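Local coordinates for insecticidal crystal protein Cry7Cal (Bacillus thuringiensis, PDB 5ZI1) that is toxic to locusts and, like other three-domain delta-endotoxins, probably binds receptors on the insect gut surface and forms pores in the membrane, at residues Q69-A74 with E137-T142; A238-M243 with K523-Y528; T255-L260 with P269-A274. All coordinates share one frame; numbering follows the deposited sequence.

The three contacts sit at well-separated places in the toxin part of a longer protein, and none of them touches another. Interaction 1 joins the loops that lead into helices 73-101 and 141-165 of the N-terminal helical bundle. Interaction 2 ties the chain that leaves this bundle to a strand of the C-terminal beta domain, and its centre lies about 36 Å from that of interaction 1. Interaction 3, formed within the long chain span between the two segments of interaction 2, folds a loop of the middle domain beside the bundle helix 208-227. Interactions 2 and 3 lie on opposite sides of the molecule's centre, their own centres about 46 Å apart; both lie where domains meet.

Interaction 1. Residues Q69-A74 with E137-T142; sequences QEITEA and EGPLLT
Pro-139 lies at the middle of this contact: its ring is met by two side chains of 69-74, Gln-69 at CG and CD and Ile-71 at CB and CG. The carboxamide of Gln-69 turns a flat face to the ring, so that CG of the proline sits over the amide plane, while the oxygen reaches a little further along the ring, OE1 lying 3.4 Å from Pro-139 CD. The side chain gets there by leaving the backbone with CG opposite the backbone N (chi1 -165°) and then bending at chi2. A bond from its own segment helps fix the rotation of the amide: Gln-69 NE2 donates to Glu-70 O at 2.9 Å, a bent bond with an N-H...O angle of 136°. A second, weak bond from NE2 goes to the carbonyl of Gly-135.

Ile-71 extends its longer branch across the other part of the proline, CG1 coming within 3.6 Å of Pro-139 CB. The chain continues past the ring, and CD1 ends 3.7 Å from CD2 of Leu-140. The isoleucine thus spans both apolar residues of the turn, with Phe-136 also packed against it. Pro-139 and Leu-140 are the two central residues of a type I turn, closed by Leu-141 N bonding to Gly-138 O at 2.9 Å, and it is this turn that presents them together. Pro-139 also packs on Glu-64 and Ile-67 of helix 54-67, and Glu-64 accepts a hydrogen bond from the backbone N of Ile-71.

Both segments run into the first turns of long helices, 73-101 and 141-165. Apolar packing between such interhelical connections is part of the closed helical bundle of the N-terminal domain, the pore-forming domain of three-domain Cry toxins.

Interaction 2. Residues A238-M243 with K523-Y528; sequences ARTYPM and KVRVRY
Arg-525 reaches from its strand to the carbonyl of Thr-240 and takes hold of this one oxygen with both terminal nitrogens. Thr-240 O lies 2.8 Å from Arg-525 NH2 and 2.9 Å from Arg-525 NH1, close to the guanidinium plane, in an end-on fork. The two donors use the acceptor differently: NH1 arrives in the carbonyl plane on a lone pair, whereas NH2 stands above that plane. Both bonds are bent, with N-H...O angles near 140°, as expected when two hydrogens converge on a single atom.

NE of the same guanidinium forms a salt bridge with Glu-596 OE1. The other oxygen of that carboxylate, OE2, is hydrogen-bonded to the hydroxyl of Tyr-241, which is also bonded to the hydroxyl of Tyr-561. Glu-596 therefore links the arginine and the tyrosine through its two oxygens.

A ring face and a methyl also meet the charged group. The Tyr-241 ring offers a face to it in a cation-pi interaction, with Arg-525 CZ 4.8 Å from the ring centroid. The two planes stand 75° apart, so the guanidinium points a nitrogen edge at the ring, and NH2 comes to 3.3 Å from Tyr-241 CE2. With OG1 of Thr-240 beside the backbone N (chi1 -47°), where it bonds to Asp-237, the methyl stands anti to that N and over one guanidinium face, its CG2 3.5 Å from Arg-525 NH1.

The strand 521-530 belongs to the C-terminal beta domain, and residues 238-243 follow the short helix 232-235, in the chain that leads from the N-terminal domain. At this specific polar junction the carboxylate of Glu-596, a main-chain carbonyl and an aromatic face probably offset the cost of burying the positive charge of Arg-525.

Interaction 3. Residues T255-L260 with P269-A274; sequences TDPIGL and PDWYGA
Leu-260 O receives the backbone N-H of Trp-271 at 2.8 Å, the donor standing nearly along the C=O axis. Asp-270 CA also approaches this oxygen, its C-H contact measuring 3.2 Å from CA to Leu-260 O. From this pinned backbone the indole turns back along the 255-260 segment: with CG between the backbone N and the carbonyl carbon (chi1 67°), CD1 comes to 3.4 Å from Gly-259 C. Further along, the side chain of Pro-257 runs across that of Trp-271 at about a right angle, its CG 3.8 Å from Trp-271 CZ2. Tyr-272 CD1 covers one face of the indole, off toward the rim.

A water in the indole plane accepts from Trp-271 NE1 and donates to Pro-257 O at 2.8 Å.

In the next shell, Asp-270 OD1 accepts from the N-H of Gly-262, tying the turn to the intervening loop. Trp-212 and Glu-213 of the bundle helix 208-227 pack on Pro-257, and Glu-213 also touches Trp-271. The indole, buried against the 255-260 loop, helix 208-227 and strand 369-382, thus has its one polar atom satisfied through water, so direct and bridged bonds together hold this middle-domain loop closed beside the helical bundle.

Interaction 1. Residues Q69-A74 with E137-T142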
loop_
_atom_site.group_PDB
_atom_site.type_symbol
_atom_site.label_atom_id
_atom_site.label_comp_id
_atom_site.label_asym_id
_atom_site.label_seq_id
_atom_site.Cartn_x
_atom_site.Cartn_y
_atom_site.Cartn_z
ATOM N N GLN A 69 18.331 -14.379 -6.197
ATOM C CA GLN A 69 19.529 -14.535 -5.381
ATOM C C GLN A 69 19.189 -15.445 -4.218
ATOM O O GLN A 69 18.271 -15.153 -3.444
ATOM C CB GLN A 69 20.058 -13.191 -4.869
ATOM C CG GLN A 69 21.483 -13.287 -4.332
ATOM C CD GLN A 69 21.672 -12.602 -2.985
ATOM O OE1 GLN A 69 21.436 -11.398 -2.837
ATOM N NE2 GLN A 69 22.113 -13.368 -1.995
ATOM N N GLU A 70 19.918 -16.541 -4.091
ATOM C CA GLU A 70 19.656 -17.462 -2.999
ATOM C C GLU A 70 20.389 -16.985 -1.747
ATOM O O GLU A 70 21.275 -16.140 -1.806
ATOM C CB GLU A 70 20.080 -18.889 -3.376
ATOM C CG GLU A 70 19.188 -20.005 -2.794
ATOM C CD GLU A 70 17.868 -20.191 -3.560
ATOM O OE1 GLU A 70 16.853 -20.601 -2.933
ATOM O OE2 GLU A 70 17.847 -19.923 -4.787
ATOM N N ILE A 71 19.978 -17.521 -0.605
ATOM C CA ILE A 71 20.636 -17.295 0.671
ATOM C C ILE A 71 21.404 -18.560 1.039
ATOM O O ILE A 71 20.906 -19.676 0.849
ATOM C CB ILE A 71 19.609 -16.927 1.764
ATOM C CG1 ILE A 71 18.685 -15.809 1.278
ATOM C CG2 ILE A 71 20.309 -16.488 3.043
ATOM C CD1 ILE A 71 17.494 -15.555 2.177
ATOM N N THR A 72 22.623 -18.385 1.549
ATOM C CA THR A 72 23.422 -19.522 1.990
ATOM C C THR A 72 22.820 -20.139 3.246
ATOM O O THR A 72 22.295 -19.433 4.115
ATOM C CB THR A 72 24.872 -19.100 2.257
ATOM O OG1 THR A 72 24.915 -18.035 3.224
ATOM C CG2 THR A 72 25.529 -18.656 0.966
ATOM N N GLU A 73 22.889 -21.473 3.337
ATOM C CA GLU A 73 22.268 -22.157 4.467
ATOM C C GLU A 73 22.808 -21.658 5.806
ATOM O O GLU A 73 22.090 -21.702 6.808
ATOM C CB GLU A 73 22.448 -23.674 4.323
ATOM C CG GLU A 73 23.565 -24.280 5.167
ATOM C CD GLU A 73 23.705 -25.792 4.974
ATOM O OE1 GLU A 73 24.712 -26.367 5.453
ATOM O OE2 GLU A 73 22.817 -26.415 4.341
ATOM N N ALA A 74 24.040 -21.147 5.850
ATOM C CA ALA A 74 24.560 -20.651 7.119
ATOM C C ALA A 74 23.767 -19.442 7.598
ATOM O O ALA A 74 23.542 -19.272 8.803
ATOM C CB ALA A 74 26.039 -20.296 6.992
ATOM N N GLU A 137 21.031 -8.851 2.107
ATOM C CA GLU A 137 20.014 -7.924 2.591
ATOM C C GLU A 137 18.773 -7.951 1.712
ATOM O O GLU A 137 17.649 -7.833 2.212
ATOM C CB GLU A 137 20.583 -6.507 2.667
ATOM C CG GLU A 137 21.835 -6.392 3.502
ATOM C CD GLU A 137 23.103 -6.537 2.684
ATOM O OE1 GLU A 137 23.165 -7.413 1.777
ATOM O OE2 GLU A 137 24.036 -5.750 2.944
ATOM N N GLY A 138 18.955 -8.091 0.405
ATOM C CA GLY A 138 17.855 -8.240 -0.524
ATOM C C GLY A 138 16.937 -9.411 -0.213
ATOM O O GLY A 138 15.774 -9.228 0.155
ATOM N N PRO A 139 17.424 -10.646 -0.366
ATOM C CA PRO A 139 16.515 -11.793 -0.186
ATOM C C PRO A 139 15.941 -11.892 1.220
ATOM O O PRO A 139 14.918 -12.560 1.407
ATOM C CB PRO A 139 17.397 -13.002 -0.537
ATOM C CG PRO A 139 18.787 -12.517 -0.365
ATOM C CD PRO A 139 18.774 -11.077 -0.767
ATOM N N LEU A 140 16.546 -11.229 2.199
ATOM C CA LEU A 140 16.089 -11.210 3.584
ATOM C C LEU A 140 15.144 -10.057 3.894
ATOM O O LEU A 140 14.775 -9.883 5.059
ATOM C CB LEU A 140 17.285 -11.100 4.543
ATOM C CG LEU A 140 18.183 -12.310 4.725
ATOM C CD1 LEU A 140 19.378 -11.969 5.637
ATOM C CD2 LEU A 140 17.369 -13.456 5.278
ATOM N N LEU A 141 14.756 -9.261 2.898
ATOM C CA LEU A 141 14.104 -7.986 3.186
ATOM C C LEU A 141 12.775 -8.169 3.918
ATOM O O LEU A 141 12.501 -7.459 4.894
ATOM C CB LEU A 141 13.910 -7.195 1.896
ATOM C CG LEU A 141 13.369 -5.780 2.089
ATOM C CD1 LEU A 141 14.206 -5.004 3.153
ATOM C CD2 LEU A 141 13.371 -5.061 0.750
ATOM N N THR A 142 11.944 -9.127 3.486
ATOM C CA THR A 142 10.639 -9.283 4.131
ATOM C C THR A 142 10.792 -9.765 5.567
ATOM O O THR A 142 10.078 -9.300 6.466
ATOM C CB THR A 142 9.743 -10.243 3.330
ATOM O OG1 THR A 142 9.410 -9.653 2.076
ATOM C CG2 THR A 142 8.465 -10.492 4.064
#

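Interaction 2. Residues A238-M243 with K523-Y528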
loop_
_atom_site.group_PDB
_atom_site.type_symbol
_atom_site.label_atom_id
_atom_site.label_comp_id
_atom_site.label_asym_id
_atom_site.label_seq_id
_atom_site.Cartn_x
_atom_site.Cartn_y
_atom_site.Cartn_z
ATOM N N ALA A 238 3.494 6.346 20.595
ATOM C CA ALA A 238 2.303 6.491 21.425
ATOM C C ALA A 238 2.109 7.901 21.970
ATOM O O ALA A 238 1.029 8.195 22.492
ATOM C CB ALA A 238 2.351 5.505 22.592
ATOM N N ARG A 239 3.114 8.770 21.876
ATOM C CA ARG A 239 2.902 10.163 22.256
ATOM C C ARG A 239 2.255 10.954 21.132
ATOM O O ARG A 239 1.386 11.794 21.384
ATOM C CB ARG A 239 4.221 10.816 22.653
ATOM C CG ARG A 239 4.674 10.432 24.026
ATOM C CD ARG A 239 6.048 10.990 24.348
ATOM N NE ARG A 239 6.618 10.166 25.397
ATOM C CZ ARG A 239 7.855 10.266 25.866
ATOM N NH1 ARG A 239 8.685 11.183 25.388
ATOM N NH2 ARG A 239 8.249 9.432 26.819
ATOM N N THR A 240 2.694 10.717 19.892
ATOM C CA THR A 240 2.105 11.389 18.743
ATOM C C THR A 240 0.744 10.798 18.403
ATOM O O THR A 240 -0.120 11.502 17.868
ATOM C CB THR A 240 3.044 11.292 17.541
ATOM O OG1 THR A 240 4.375 11.632 17.938
ATOM C CG2 THR A 240 2.618 12.220 16.434
ATOM N N TYR A 241 0.522 9.533 18.745
ATOM C CA TYR A 241 -0.742 8.845 18.484
ATOM C C TYR A 241 -1.205 8.182 19.775
ATOM O O TYR A 241 -1.091 6.956 19.941
ATOM C CB TYR A 241 -0.596 7.848 17.334
ATOM C CG TYR A 241 -0.187 8.516 16.030
ATOM C CD1 TYR A 241 1.156 8.622 15.664
ATOM C CD2 TYR A 241 -1.139 9.057 15.173
ATOM C CE1 TYR A 241 1.532 9.247 14.471
ATOM C CE2 TYR A 241 -0.772 9.683 13.982
ATOM C CZ TYR A 241 0.558 9.774 13.633
ATOM O OH TYR A 241 0.912 10.405 12.450
ATOM N N PRO A 242 -1.738 8.968 20.717
ATOM C CA PRO A 242 -2.219 8.408 21.986
ATOM C C PRO A 242 -3.590 7.759 21.912
ATOM O O PRO A 242 -4.075 7.271 22.942
ATOM C CB PRO A 242 -2.255 9.637 22.912
ATOM C CG PRO A 242 -2.585 10.766 21.994
ATOM C CD PRO A 242 -1.876 10.437 20.675
ATOM N N MET A 243 -4.243 7.735 20.753
ATOM C CA MET A 243 -5.492 6.992 20.636
ATOM C C MET A 243 -5.620 6.382 19.246
ATOM O O MET A 243 -4.795 6.613 18.353
ATOM C CB MET A 243 -6.702 7.874 20.968
ATOM C CG MET A 243 -6.988 8.991 19.984
ATOM S SD MET A 243 -7.869 10.359 20.799
ATOM C CE MET A 243 -8.699 9.520 22.155
ATOM N N LYS A 523 -8.636 19.543 15.757
ATOM C CA LYS A 523 -7.319 20.088 15.466
ATOM C C LYS A 523 -6.884 19.407 14.175
ATOM O O LYS A 523 -7.163 18.216 13.987
ATOM C CB LYS A 523 -6.350 19.777 16.603
ATOM C CG LYS A 523 -6.260 20.845 17.646
ATOM C CD LYS A 523 -4.973 20.736 18.429
ATOM C CE LYS A 523 -5.067 19.559 19.381
ATOM N NZ LYS A 523 -3.912 19.598 20.314
ATOM N N VAL A 524 -6.230 20.148 13.284
ATOM C CA VAL A 524 -5.668 19.587 12.062
ATOM C C VAL A 524 -4.153 19.530 12.208
ATOM O O VAL A 524 -3.490 20.564 12.342
ATOM C CB VAL A 524 -6.079 20.408 10.830
ATOM C CG1 VAL A 524 -5.322 19.962 9.581
ATOM C CG2 VAL A 524 -7.567 20.283 10.591
ATOM N N ARG A 525 -3.604 18.322 12.170
ATOM C CA ARG A 525 -2.168 18.101 12.207
ATOM C C ARG A 525 -1.726 17.592 10.843
ATOM O O ARG A 525 -2.163 16.524 10.401
ATOM C CB ARG A 525 -1.805 17.107 13.303
ATOM C CG ARG A 525 -0.314 16.924 13.524
ATOM C CD ARG A 525 -0.080 16.123 14.784
ATOM N NE ARG A 525 -0.518 14.748 14.637
ATOM C CZ ARG A 525 -0.581 13.862 15.630
ATOM N NH1 ARG A 525 -0.249 14.209 16.858
ATOM N NH2 ARG A 525 -0.977 12.618 15.398
ATOM N N VAL A 526 -0.888 18.364 10.179
ATOM C CA VAL A 526 -0.308 17.979 8.903
ATOM C C VAL A 526 1.035 17.297 9.142
ATOM O O VAL A 526 1.852 17.762 9.947
ATOM C CB VAL A 526 -0.146 19.204 7.998
ATOM C CG1 VAL A 526 0.572 18.817 6.731
ATOM C CG2 VAL A 526 -1.509 19.818 7.711
ATOM N N ARG A 527 1.251 16.169 8.476
ATOM C CA ARG A 527 2.547 15.512 8.440
ATOM C C ARG A 527 3.224 15.966 7.152
ATOM O O ARG A 527 2.771 15.612 6.053
ATOM C CB ARG A 527 2.384 13.997 8.502
ATOM C CG ARG A 527 3.668 13.214 8.322
ATOM C CD ARG A 527 3.471 11.767 8.705
ATOM N NE ARG A 527 4.746 11.140 9.049
ATOM C CZ ARG A 527 5.567 10.568 8.170
ATOM N NH1 ARG A 527 5.263 10.554 6.878
ATOM N NH2 ARG A 527 6.711 10.028 8.589
ATOM N N TYR A 528 4.290 16.767 7.291
ATOM C CA TYR A 528 4.848 17.534 6.185
ATOM C C TYR A 528 6.372 17.477 6.204
ATOM O O TYR A 528 7.000 17.010 7.161
ATOM C CB TYR A 528 4.408 18.995 6.243
ATOM C CG TYR A 528 5.268 19.802 7.183
ATOM C CD1 TYR A 528 5.104 19.706 8.550
ATOM C CD2 TYR A 528 6.265 20.633 6.702
ATOM C CE1 TYR A 528 5.916 20.426 9.426
ATOM C CE2 TYR A 528 7.080 21.348 7.558
ATOM C CZ TYR A 528 6.896 21.249 8.925
ATOM O OH TYR A 528 7.694 21.970 9.796
#

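Interaction 3. Residues T255-L260 with P269-A274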
loop_
_atom_site.group_PDB
_atom_site.type_symbol
_atom_site.label_atom_id
_atom_site.label_comp_id
_atom_site.label_asym_id
_atom_site.label_seq_id
_atom_site.Cartn_x
_atom_site.Cartn_y
_atom_site.Cartn_z
ATOM N N THR A 255 -1.494 -6.285 -11.257
ATOM C CA THR A 255 -1.351 -7.720 -11.447
ATOM C C THR A 255 -0.639 -7.988 -12.774
ATOM O O THR A 255 -0.465 -7.087 -13.605
ATOM C CB THR A 255 -2.722 -8.416 -11.411
ATOM O OG1 THR A 255 -3.681 -7.677 -12.185
ATOM C CG2 THR A 255 -3.247 -8.563 -9.975
ATOM N N ASP A 256 -0.209 -9.238 -12.970
ATOM C CA ASP A 256 0.564 -9.562 -14.168
ATOM C C ASP A 256 -0.250 -9.263 -15.426
ATOM O O ASP A 256 -1.483 -9.377 -15.422
ATOM C CB ASP A 256 0.987 -11.029 -14.176
ATOM C CG ASP A 256 1.929 -11.369 -13.038
ATOM O OD1 ASP A 256 2.433 -10.424 -12.377
ATOM O OD2 ASP A 256 2.171 -12.579 -12.810
ATOM N N PRO A 257 0.404 -8.857 -16.513
ATOM C CA PRO A 257 -0.354 -8.558 -17.739
ATOM C C PRO A 257 -1.144 -9.773 -18.206
ATOM O O PRO A 257 -0.727 -10.922 -18.029
ATOM C CB PRO A 257 0.730 -8.150 -18.741
ATOM C CG PRO A 257 1.888 -7.606 -17.822
ATOM C CD PRO A 257 1.845 -8.555 -16.643
ATOM N N ILE A 258 -2.324 -9.505 -18.758
ATOM C CA ILE A 258 -3.226 -10.575 -19.210
ATOM C C ILE A 258 -2.811 -10.888 -20.639
ATOM O O ILE A 258 -3.347 -10.362 -21.616
ATOM C CB ILE A 258 -4.699 -10.172 -19.113
ATOM C CG1 ILE A 258 -5.065 -9.661 -17.716
ATOM C CG2 ILE A 258 -5.595 -11.333 -19.518
ATOM C CD1 ILE A 258 -6.477 -9.116 -17.700
ATOM N N GLY A 259 -1.802 -11.744 -20.762
ATOM C CA GLY A 259 -1.304 -12.154 -22.055
ATOM C C GLY A 259 -1.030 -13.644 -22.031
ATOM O O GLY A 259 -0.972 -14.268 -20.969
ATOM N N LEU A 260 -0.872 -14.215 -23.225
ATOM C CA LEU A 260 -0.661 -15.653 -23.321
ATOM C C LEU A 260 0.749 -16.021 -22.870
ATOM O O LEU A 260 1.732 -15.446 -23.339
ATOM C CB LEU A 260 -0.894 -16.123 -24.748
ATOM C CG LEU A 260 -0.713 -17.621 -24.984
ATOM C CD1 LEU A 260 -1.822 -18.411 -24.289
ATOM C CD2 LEU A 260 -0.716 -17.891 -26.480
ATOM N N PRO A 269 2.967 -18.337 -29.043
ATOM C CA PRO A 269 4.117 -17.981 -28.197
ATOM C C PRO A 269 3.685 -17.188 -26.971
ATOM O O PRO A 269 2.557 -16.688 -26.878
ATOM C CB PRO A 269 5.006 -17.138 -29.123
ATOM C CG PRO A 269 4.029 -16.489 -30.063
ATOM C CD PRO A 269 2.849 -17.447 -30.211
ATOM N N ASP A 270 4.594 -17.123 -25.997
ATOM C CA ASP A 270 4.456 -16.160 -24.908
ATOM C C ASP A 270 4.400 -14.740 -25.459
ATOM O O ASP A 270 5.070 -14.396 -26.435
ATOM C CB ASP A 270 5.618 -16.275 -23.929
ATOM C CG ASP A 270 5.593 -17.564 -23.131
ATOM O OD1 ASP A 270 4.593 -18.299 -23.212
ATOM O OD2 ASP A 270 6.580 -17.837 -22.409
ATOM N N TRP A 271 3.605 -13.898 -24.806
ATOM C CA TRP A 271 3.459 -12.530 -25.283
ATOM C C TRP A 271 4.749 -11.709 -25.146
ATOM O O TRP A 271 4.881 -10.701 -25.851
ATOM C CB TRP A 271 2.297 -11.834 -24.549
ATOM C CG TRP A 271 2.548 -11.598 -23.069
ATOM C CD1 TRP A 271 2.130 -12.383 -22.029
ATOM C CD2 TRP A 271 3.288 -10.516 -22.476
ATOM N NE1 TRP A 271 2.557 -11.860 -20.834
ATOM C CE2 TRP A 271 3.267 -10.712 -21.078
ATOM C CE3 TRP A 271 3.951 -9.397 -22.989
ATOM C CZ2 TRP A 271 3.885 -9.824 -20.186
ATOM C CZ3 TRP A 271 4.564 -8.510 -22.097
ATOM C CH2 TRP A 271 4.527 -8.736 -20.719
ATOM N N TYR A 272 5.703 -12.126 -24.299
ATOM C CA TYR A 272 6.840 -11.254 -23.955
ATOM C C TYR A 272 7.558 -10.713 -25.190
ATOM O O TYR A 272 7.812 -9.505 -25.291
ATOM C CB TYR A 272 7.848 -11.979 -23.060
ATOM C CG TYR A 272 7.266 -12.643 -21.840
ATOM C CD1 TYR A 272 6.548 -11.916 -20.903
ATOM C CD2 TYR A 272 7.454 -14.007 -21.616
ATOM C CE1 TYR A 272 6.023 -12.534 -19.778
ATOM C CE2 TYR A 272 6.931 -14.634 -20.498
ATOM C CZ TYR A 272 6.219 -13.889 -19.585
ATOM O OH TYR A 272 5.695 -14.506 -18.477
ATOM N N GLY A 273 7.879 -11.591 -26.152
ATOM C CA GLY A 273 8.573 -11.161 -27.356
ATOM C C GLY A 273 7.860 -10.076 -28.135
ATOM O O GLY A 273 8.501 -9.355 -28.902
ATOM N N ALA A 274 6.544 -9.927 -27.944
ATOM C CA ALA A 274 5.784 -8.891 -28.637
ATOM C C ALA A 274 5.831 -7.532 -27.945
ATOM O O ALA A 274 5.531 -6.518 -28.589
ATOM C CB ALA A 274 4.324 -9.328 -28.796
HETATM O O HOH W 1 1.629 -12.349 -18.496
#